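Local coordinates for uncharacterized protein (PDB 4XLZ) that probably removes an acetyl group from N,N'-diacetylchitobiose, as a metal-dependent deacetylase of carbohydrate esterase family 14, at residues E18-N23 against P254-H259; Y64-D69 against I104-Y109; D134-P139 against H182-I187. All coordinates share one frame; numbering follows the deposited sequence.

Interaction 1: E18-N23 against P254-H259; sequences EVLEFN and PGLFYH
P254 O takes the amide of F257, with F257 N 2.9 Å from P254 O, and this bond starts the 3-10 turn 255-257 in the loop after strand 247-250. The bond sits inside one segment; across the contact the packing is wholly apolar. The turn presents P254, L256 and F257 to the chain just beyond the N-terminal helix 8-19. E21, with positive phi (52°), is the first residue after the helix to leave helical geometry, and L20 and F22 flanking it both point their side chains toward the turn.

F22 lays its ring across the pyrrolidine. P254 CD lies over one face, 3.8 Å from the F22 ring centroid and 17° off the normal, which makes a CH-pi contact; the close atoms are F22 CE1 and P254 CD at 3.6 Å. F22 CG stands anti to its own N (chi1 -178°), carrying the ring out to this position. P254 CG, next to CD, also touches F22 and stands above the F257 ring, offset toward its rim.

L20 forks over the turn. Its CD1 is 3.8 Å from P254 CB and meets the F257 ring obliquely at CE1. L16 covers P254 and F257 as well, while T226 and F230 of a second subunit pack on L20 and L256 respectively. The other branch of L20 goes to L256, with L20 CD2 3.9 Å from L256 CD2.

Interaction 2: Y64-D69 against I104-Y109; sequences YICMTD and IYWLNY
Y64 and I104 bridge in the parallel pair of strands 61-68 and 103-109, joined through helix 81-99 as a beta-alpha-beta unit at one edge of the five-stranded parallel sheet, where 103-109 is outermost in this chain. The short segments are inclined by 17°.

Backbone hydrogen bonds do most of the joining. Y105 N gives to Y64 O at 2.8 Å, C66 N to Y105 O at 2.8 Å and L107 N to C66 O at 3.0 Å; the last two donors lie close to the line of the carbonyl. Beyond C66 a beta bulge shifts the register by one, so that T68 pairs with Y109. Y109 N reaches M67 O at 3.3 Å, and the D69 N to Y109 O bond is weak. On the outer side, W106 O accepts a bond from N172 of a third subunit.

A water fills in at the bulge. It accepts from N108 N at 2.9 Å and donates to C66 O at 3.0 Å, with a weak bond to T68 O.

Side chains pack on both faces. On one, Y64 and I104 lie alongside each other, and C66 meets the six-membered ring of W106: SG is 4.8 Å from its centroid, approaching obliquely. I104 CG2 lies over one face of that indole, toward its rim, and R89 adds a cation-pi contact. On the other face I65 CG2 touches L107 CG. T68 OG1 bonds to P39 O, and T68 packs on H40, a ligand of the bound cadmium. M67, a selenomethionine, bends at chi2 and chi3 (-59° and -67°), which brings its CE to 3.7 Å from L107 CD1.

Interaction 3: D134-P139 against H182-I187; sequences DGVFAP and HSVSFI
Strands 135-139 and 186-190 pair in parallel at an edge of the chain's main sheet, where 186-190 is the outermost strand; helix 149-164 lies between them along the chain and packs against V184 and I187. Their first residues meet here, G135 bridging with F186 and V136 with I187.

The entry to the pair is gripped by one carbonyl. D134 O accepts two amides, S185 N at 2.8 Å and F186 N at 3.1 Å; the F186 donor lies in the carbonyl plane, whereas S185 N is tilted 33° from it. Two residues on from D134, V136 N gives to F186 O at 2.9 Å. D134 is also tied by its OD1 to K32 N and K33 N, which fixes this corner to the start of the neighbouring strand 33-38.

F186 folds its ring back over the partner strand. With CG set between its N and carbonyl carbon (chi1 65°), the ring lies flat above G135, whose CA is 3.6 Å from the ring centroid. The same ring turns an edge to the face of F137 in an offset edge-to-face pair, planes at 86° and centroids 5.7 Å apart. F28 meets both phenylalanines.

On the other face from F186, V136 meets V184 of the preceding loop in a looser touch. A molecule of hexane-1,6-diol, probably from the crystallisation liquor, bonds to V184 O, in the loop before the strand, and to I187 N. V136 CG2 and V184 CG2 stand 4.1 Å apart, their side chains meeting at about a right angle.

Interactions 2 and 3 bind strands of one parallel sheet, but at its opposite edges, with centres about 17 Å apart. Interaction 2 is buried and is a longer parallel ladder, broken by a bulge where a water bonds; interaction 3 is partly buried, pairs only the first residues of two strands and leans more on aromatic packing. Interaction 1 lies farther from the chain's centre and makes no hydrogen bond between its segments: it brings the N-terminal helix end against a turn near the C terminus, closing a loop that encloses both other contacts. It touches interaction 3, where Y258 OH is 3.6 Å from I187 CG2. Other subunits pack on interactions 1 and 2, none on interaction 3.

Interaction 1: E18-N23 against P254-H259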
# COMPACT_ATOMS: atom_id res chain seq x y z
N GLU A 18 -25.06 -5.17 36.62
CA GLU A 18 -26.40 -5.46 36.13
C GLU A 18 -26.54 -5.38 34.66
O GLU A 18 -27.23 -6.21 34.02
CB GLU A 18 -27.46 -4.53 36.75
CG GLU A 18 -27.46 -4.65 38.27
CD GLU A 18 -28.50 -3.77 38.95
OE1 GLU A 18 -29.29 -3.10 38.27
OE2 GLU A 18 -28.39 -3.68 40.18
N VAL A 19 -26.06 -4.30 34.05
CA VAL A 19 -26.35 -4.19 32.63
C VAL A 19 -25.41 -5.11 31.79
O VAL A 19 -25.88 -5.77 30.83
CB VAL A 19 -26.10 -2.73 32.21
CG1 VAL A 19 -26.20 -2.52 30.66
CG2 VAL A 19 -27.10 -1.75 32.97
N LEU A 20 -24.14 -5.17 32.20
CA LEU A 20 -23.12 -5.92 31.37
C LEU A 20 -22.91 -7.34 31.92
O LEU A 20 -22.26 -8.18 31.27
CB LEU A 20 -21.82 -5.08 31.32
CG LEU A 20 -21.94 -3.75 30.64
CD1 LEU A 20 -20.62 -3.01 30.74
CD2 LEU A 20 -22.47 -3.86 29.18
N GLU A 21 -23.39 -7.60 33.12
CA GLU A 21 -23.30 -8.90 33.82
C GLU A 21 -21.87 -9.37 33.83
O GLU A 21 -21.55 -10.58 33.53
CB GLU A 21 -24.22 -9.95 33.13
CG GLU A 21 -25.68 -9.41 33.15
CD GLU A 21 -26.73 -10.32 32.44
OE1 GLU A 21 -27.64 -9.79 31.79
OE2 GLU A 21 -26.66 -11.54 32.57
N PHE A 22 -20.97 -8.42 34.15
CA PHE A 22 -19.55 -8.72 34.06
C PHE A 22 -19.06 -9.34 35.37
O PHE A 22 -19.24 -8.81 36.41
CB PHE A 22 -18.79 -7.42 33.74
CG PHE A 22 -17.32 -7.63 33.57
CD1 PHE A 22 -16.88 -8.36 32.48
CD2 PHE A 22 -16.49 -7.12 34.52
CE1 PHE A 22 -15.45 -8.53 32.33
CE2 PHE A 22 -15.03 -7.29 34.42
CZ PHE A 22 -14.62 -8.03 33.27
N ASN A 23 -18.36 -10.44 35.25
CA ASN A 23 -17.83 -11.10 36.40
C ASN A 23 -16.45 -11.65 36.07
O ASN A 23 -16.24 -12.20 34.98
CB ASN A 23 -18.85 -12.23 36.77
CG ASN A 23 -18.44 -12.98 37.93
OD1 ASN A 23 -18.38 -12.44 39.04
ND2 ASN A 23 -18.13 -14.24 37.72
N PRO A 254 -15.73 -6.29 29.52
CA PRO A 254 -16.97 -6.38 28.78
C PRO A 254 -16.64 -5.89 27.34
O PRO A 254 -15.80 -4.95 27.14
CB PRO A 254 -17.86 -5.25 29.42
CG PRO A 254 -17.35 -5.08 30.82
CD PRO A 254 -15.81 -5.32 30.64
N GLY A 255 -17.38 -6.40 26.36
CA GLY A 255 -17.16 -5.97 24.91
C GLY A 255 -17.26 -4.49 24.81
O GLY A 255 -16.50 -3.84 24.03
N LEU A 256 -18.23 -3.89 25.49
CA LEU A 256 -18.45 -2.41 25.37
C LEU A 256 -17.19 -1.65 25.70
O LEU A 256 -16.98 -0.57 25.15
CB LEU A 256 -19.57 -2.05 26.41
CG LEU A 256 -20.09 -0.67 26.36
CD1 LEU A 256 -21.03 -0.64 25.18
CD2 LEU A 256 -21.04 -0.51 27.71
N PHE A 257 -16.33 -2.14 26.60
CA PHE A 257 -15.25 -1.31 27.13
C PHE A 257 -14.10 -1.17 26.12
O PHE A 257 -13.22 -0.40 26.38
CB PHE A 257 -14.68 -1.93 28.43
CG PHE A 257 -15.47 -1.52 29.72
CD1 PHE A 257 -16.83 -1.23 29.66
CD2 PHE A 257 -14.74 -1.40 30.90
CE1 PHE A 257 -17.55 -0.85 30.84
CE2 PHE A 257 -15.43 -1.03 32.10
CZ PHE A 257 -16.82 -0.75 32.07
N TYR A 258 -14.13 -1.96 25.04
CA TYR A 258 -13.11 -1.85 23.95
C TYR A 258 -13.48 -0.70 23.10
O TYR A 258 -12.82 -0.59 22.00
CB TYR A 258 -13.11 -3.19 23.16
CG TYR A 258 -12.48 -4.39 23.85
CD1 TYR A 258 -11.17 -4.64 23.70
CD2 TYR A 258 -13.30 -5.17 24.69
CE1 TYR A 258 -10.58 -5.72 24.38
CE2 TYR A 258 -12.76 -6.28 25.34
CZ TYR A 258 -11.46 -6.53 25.14
OH TYR A 258 -10.87 -7.66 25.74
N HIS A 259 -14.41 0.18 23.45
CA HIS A 259 -14.72 1.26 22.49
C HIS A 259 -15.33 2.41 23.23
O HIS A 259 -16.27 2.16 24.06
CB HIS A 259 -15.71 0.65 21.48
CG HIS A 259 -16.13 1.55 20.37
ND1 HIS A 259 -15.18 2.22 19.56
CD2 HIS A 259 -17.36 1.89 19.87
CE1 HIS A 259 -15.83 2.86 18.58
NE2 HIS A 259 -17.14 2.69 18.76

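Interaction 2: Y64-D69 against I104-Y109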
# COMPACT_ATOMS: atom_id res chain seq x y z
N TYR A 64 -5.30 -23.42 17.89
CA TYR A 64 -4.35 -22.23 17.69
C TYR A 64 -4.62 -21.65 16.29
O TYR A 64 -4.92 -22.36 15.32
CB TYR A 64 -2.93 -22.69 17.63
CG TYR A 64 -2.34 -23.10 18.97
CD1 TYR A 64 -3.03 -23.09 20.17
CD2 TYR A 64 -1.02 -23.49 18.90
CE1 TYR A 64 -2.35 -23.46 21.41
CE2 TYR A 64 -0.31 -23.86 20.11
CZ TYR A 64 -1.03 -23.83 21.25
OH TYR A 64 -0.40 -24.24 22.45
N ILE A 65 -4.47 -20.31 16.27
CA ILE A 65 -4.18 -19.64 14.97
C ILE A 65 -2.78 -19.02 15.11
O ILE A 65 -2.61 -18.26 16.10
CB ILE A 65 -5.16 -18.53 14.65
CG1 ILE A 65 -6.56 -19.12 14.47
CG2 ILE A 65 -4.74 -17.87 13.30
CD1 ILE A 65 -7.71 -18.02 14.34
N CYS A 66 -1.87 -19.40 14.25
CA CYS A 66 -0.52 -18.82 14.29
C CYS A 66 -0.45 -17.87 13.12
O CYS A 66 -0.57 -18.22 11.97
CB CYS A 66 0.52 -19.96 14.22
SG CYS A 66 2.18 -19.29 14.59
N MSE A 67 -0.13 -16.60 13.45
CA MSE A 67 -0.24 -15.55 12.37
C MSE A 67 0.91 -15.59 11.40
O MSE A 67 0.76 -15.35 10.22
CB MSE A 67 -0.13 -14.15 13.02
CG MSE A 67 -1.15 -13.87 14.16
SE MSE A 67 -3.02 -14.04 13.53
CE MSE A 67 -3.06 -12.55 12.37
N THR A 68 2.13 -15.98 11.86
CA THR A 68 3.32 -15.95 11.05
C THR A 68 4.10 -17.28 11.09
O THR A 68 3.74 -18.22 11.85
CB THR A 68 4.31 -14.81 11.37
OG1 THR A 68 5.02 -15.17 12.59
CG2 THR A 68 3.65 -13.46 11.56
N ASP A 69 5.09 -17.38 10.26
CA ASP A 69 5.80 -18.67 10.07
C ASP A 69 7.09 -18.72 10.90
O ASP A 69 7.74 -19.77 10.91
CB ASP A 69 6.15 -18.82 8.60
CG ASP A 69 6.91 -17.62 7.98
OD1 ASP A 69 7.44 -16.79 8.80
OD2 ASP A 69 6.89 -17.53 6.71
N ILE A 104 -4.12 -26.66 14.61
CA ILE A 104 -3.39 -25.33 14.45
C ILE A 104 -3.74 -24.86 13.02
O ILE A 104 -3.54 -25.62 12.02
CB ILE A 104 -1.89 -25.52 14.54
CG1 ILE A 104 -1.49 -26.08 15.98
CG2 ILE A 104 -1.24 -24.14 14.34
CD1 ILE A 104 -0.02 -26.61 15.97
N TYR A 105 -4.25 -23.61 12.91
CA TYR A 105 -4.31 -22.95 11.59
C TYR A 105 -3.09 -22.06 11.39
O TYR A 105 -2.82 -21.25 12.32
CB TYR A 105 -5.53 -22.02 11.52
CG TYR A 105 -6.85 -22.72 11.50
CD1 TYR A 105 -7.52 -23.13 12.70
CD2 TYR A 105 -7.51 -22.91 10.28
CE1 TYR A 105 -8.79 -23.74 12.61
CE2 TYR A 105 -8.75 -23.53 10.21
CZ TYR A 105 -9.37 -23.90 11.36
OH TYR A 105 -10.65 -24.49 11.29
N TRP A 106 -2.42 -22.22 10.33
CA TRP A 106 -1.19 -21.46 10.02
C TRP A 106 -1.52 -20.43 8.99
O TRP A 106 -1.84 -20.76 7.82
CB TRP A 106 -0.10 -22.38 9.42
CG TRP A 106 0.33 -23.50 10.39
CD1 TRP A 106 -0.16 -24.79 10.40
CD2 TRP A 106 1.27 -23.38 11.41
NE1 TRP A 106 0.60 -25.53 11.40
CE2 TRP A 106 1.41 -24.64 12.01
CE3 TRP A 106 2.05 -22.32 11.85
CZ2 TRP A 106 2.35 -24.88 13.06
CZ3 TRP A 106 3.01 -22.50 12.90
CH2 TRP A 106 3.11 -23.81 13.46
N LEU A 107 -1.52 -19.16 9.34
CA LEU A 107 -1.83 -18.14 8.27
C LEU A 107 -0.69 -17.93 7.37
O LEU A 107 -0.87 -17.41 6.24
CB LEU A 107 -2.17 -16.78 8.93
CG LEU A 107 -3.39 -16.81 9.84
CD1 LEU A 107 -3.81 -15.33 10.08
CD2 LEU A 107 -4.64 -17.56 9.30
N ASN A 108 0.58 -18.25 7.80
CA ASN A 108 1.78 -18.21 6.98
C ASN A 108 2.23 -16.82 6.47
O ASN A 108 3.03 -16.78 5.61
CB ASN A 108 1.67 -19.18 5.73
CG ASN A 108 1.66 -20.71 6.15
OD1 ASN A 108 0.76 -21.44 5.75
ND2 ASN A 108 2.54 -21.05 6.81
N TYR A 109 1.77 -15.81 7.16
CA TYR A 109 2.43 -14.50 6.84
C TYR A 109 3.91 -14.57 7.30
O TYR A 109 4.22 -15.29 8.29
CB TYR A 109 1.68 -13.29 7.54
CG TYR A 109 0.29 -13.14 6.90
CD1 TYR A 109 0.21 -12.48 5.68
CD2 TYR A 109 -0.82 -13.60 7.54
CE1 TYR A 109 -1.02 -12.35 5.02
CE2 TYR A 109 -2.13 -13.42 6.92
CZ TYR A 109 -2.13 -12.86 5.67
OH TYR A 109 -3.39 -12.82 5.05
O HOH W 1 1.64 -19.32 10.24

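Interaction 3: D134-P139 against H182-I187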
# COMPACT_ATOMS: atom_id res chain seq x y z
N ASP A 134 -16.16 -20.20 21.68
CA ASP A 134 -16.74 -19.41 22.78
C ASP A 134 -15.82 -18.29 23.25
O ASP A 134 -16.30 -17.25 23.71
CB ASP A 134 -17.06 -20.35 24.10
CG ASP A 134 -17.88 -21.52 23.69
OD1 ASP A 134 -17.37 -22.63 23.63
OD2 ASP A 134 -19.05 -21.27 23.25
N GLY A 135 -14.52 -18.59 23.19
CA GLY A 135 -13.49 -17.60 23.70
C GLY A 135 -12.38 -17.54 22.68
O GLY A 135 -12.06 -18.46 21.96
N VAL A 136 -11.83 -16.29 22.69
CA VAL A 136 -10.57 -16.01 21.92
C VAL A 136 -9.52 -15.36 22.82
O VAL A 136 -9.91 -14.42 23.57
CB VAL A 136 -10.95 -15.08 20.68
CG1 VAL A 136 -9.63 -14.70 19.94
CG2 VAL A 136 -11.77 -15.80 19.71
N PHE A 137 -8.32 -15.91 22.75
CA PHE A 137 -7.19 -15.36 23.49
C PHE A 137 -6.20 -14.74 22.46
O PHE A 137 -5.96 -15.31 21.40
CB PHE A 137 -6.42 -16.49 24.21
CG PHE A 137 -7.21 -17.13 25.35
CD1 PHE A 137 -8.13 -18.12 25.07
CD2 PHE A 137 -6.97 -16.76 26.67
CE1 PHE A 137 -8.90 -18.71 26.16
CE2 PHE A 137 -7.70 -17.32 27.73
CZ PHE A 137 -8.66 -18.33 27.48
N ALA A 138 -5.63 -13.61 22.85
CA ALA A 138 -4.63 -12.95 21.97
C ALA A 138 -3.72 -12.08 22.84
O ALA A 138 -4.10 -11.74 23.99
CB ALA A 138 -5.39 -12.04 20.94
N PRO A 139 -2.57 -11.63 22.30
CA PRO A 139 -1.75 -10.66 23.07
C PRO A 139 -2.43 -9.35 23.33
O PRO A 139 -3.20 -8.91 22.46
CB PRO A 139 -0.50 -10.42 22.18
CG PRO A 139 -0.44 -11.72 21.29
CD PRO A 139 -1.93 -12.03 21.03
N HIS A 182 -20.75 -14.95 13.60
CA HIS A 182 -20.59 -15.59 14.88
C HIS A 182 -20.25 -14.57 15.96
O HIS A 182 -19.43 -13.58 15.68
CB HIS A 182 -19.50 -16.63 14.83
CG HIS A 182 -19.23 -17.25 16.17
ND1 HIS A 182 -20.14 -18.07 16.86
CD2 HIS A 182 -18.16 -17.11 16.97
CE1 HIS A 182 -19.61 -18.40 18.02
NE2 HIS A 182 -18.40 -17.82 18.12
N SER A 183 -20.85 -14.69 17.16
CA SER A 183 -20.54 -13.85 18.28
C SER A 183 -19.81 -14.65 19.35
O SER A 183 -20.36 -15.53 20.04
CB SER A 183 -21.84 -13.34 18.91
OG SER A 183 -22.55 -12.56 17.96
N VAL A 184 -18.53 -14.29 19.51
CA VAL A 184 -17.68 -14.92 20.56
C VAL A 184 -18.17 -14.45 21.91
O VAL A 184 -18.67 -13.35 22.05
CB VAL A 184 -16.22 -14.45 20.26
CG1 VAL A 184 -15.29 -14.70 21.49
CG2 VAL A 184 -15.70 -15.11 18.96
N SER A 185 -18.12 -15.31 22.93
CA SER A 185 -18.59 -14.88 24.28
C SER A 185 -17.55 -14.10 25.13
O SER A 185 -17.97 -13.19 25.86
CB SER A 185 -18.97 -16.11 25.14
OG SER A 185 -20.07 -16.68 24.40
N PHE A 186 -16.26 -14.43 24.98
CA PHE A 186 -15.25 -13.57 25.68
C PHE A 186 -13.97 -13.52 24.86
O PHE A 186 -13.60 -14.50 24.13
CB PHE A 186 -14.91 -14.14 27.13
CG PHE A 186 -14.22 -15.50 27.12
CD1 PHE A 186 -14.98 -16.68 27.20
CD2 PHE A 186 -12.76 -15.55 27.13
CE1 PHE A 186 -14.25 -17.91 27.21
CE2 PHE A 186 -12.08 -16.76 27.13
CZ PHE A 186 -12.83 -17.94 27.21
N ILE A 187 -13.30 -12.40 25.11
CA ILE A 187 -11.84 -12.26 24.69
C ILE A 187 -11.03 -12.25 26.04
O ILE A 187 -11.46 -11.62 27.05
CB ILE A 187 -11.67 -10.91 24.04
CG1 ILE A 187 -12.33 -11.03 22.69
CG2 ILE A 187 -10.13 -10.62 23.82
CD1 ILE A 187 -12.41 -9.54 22.07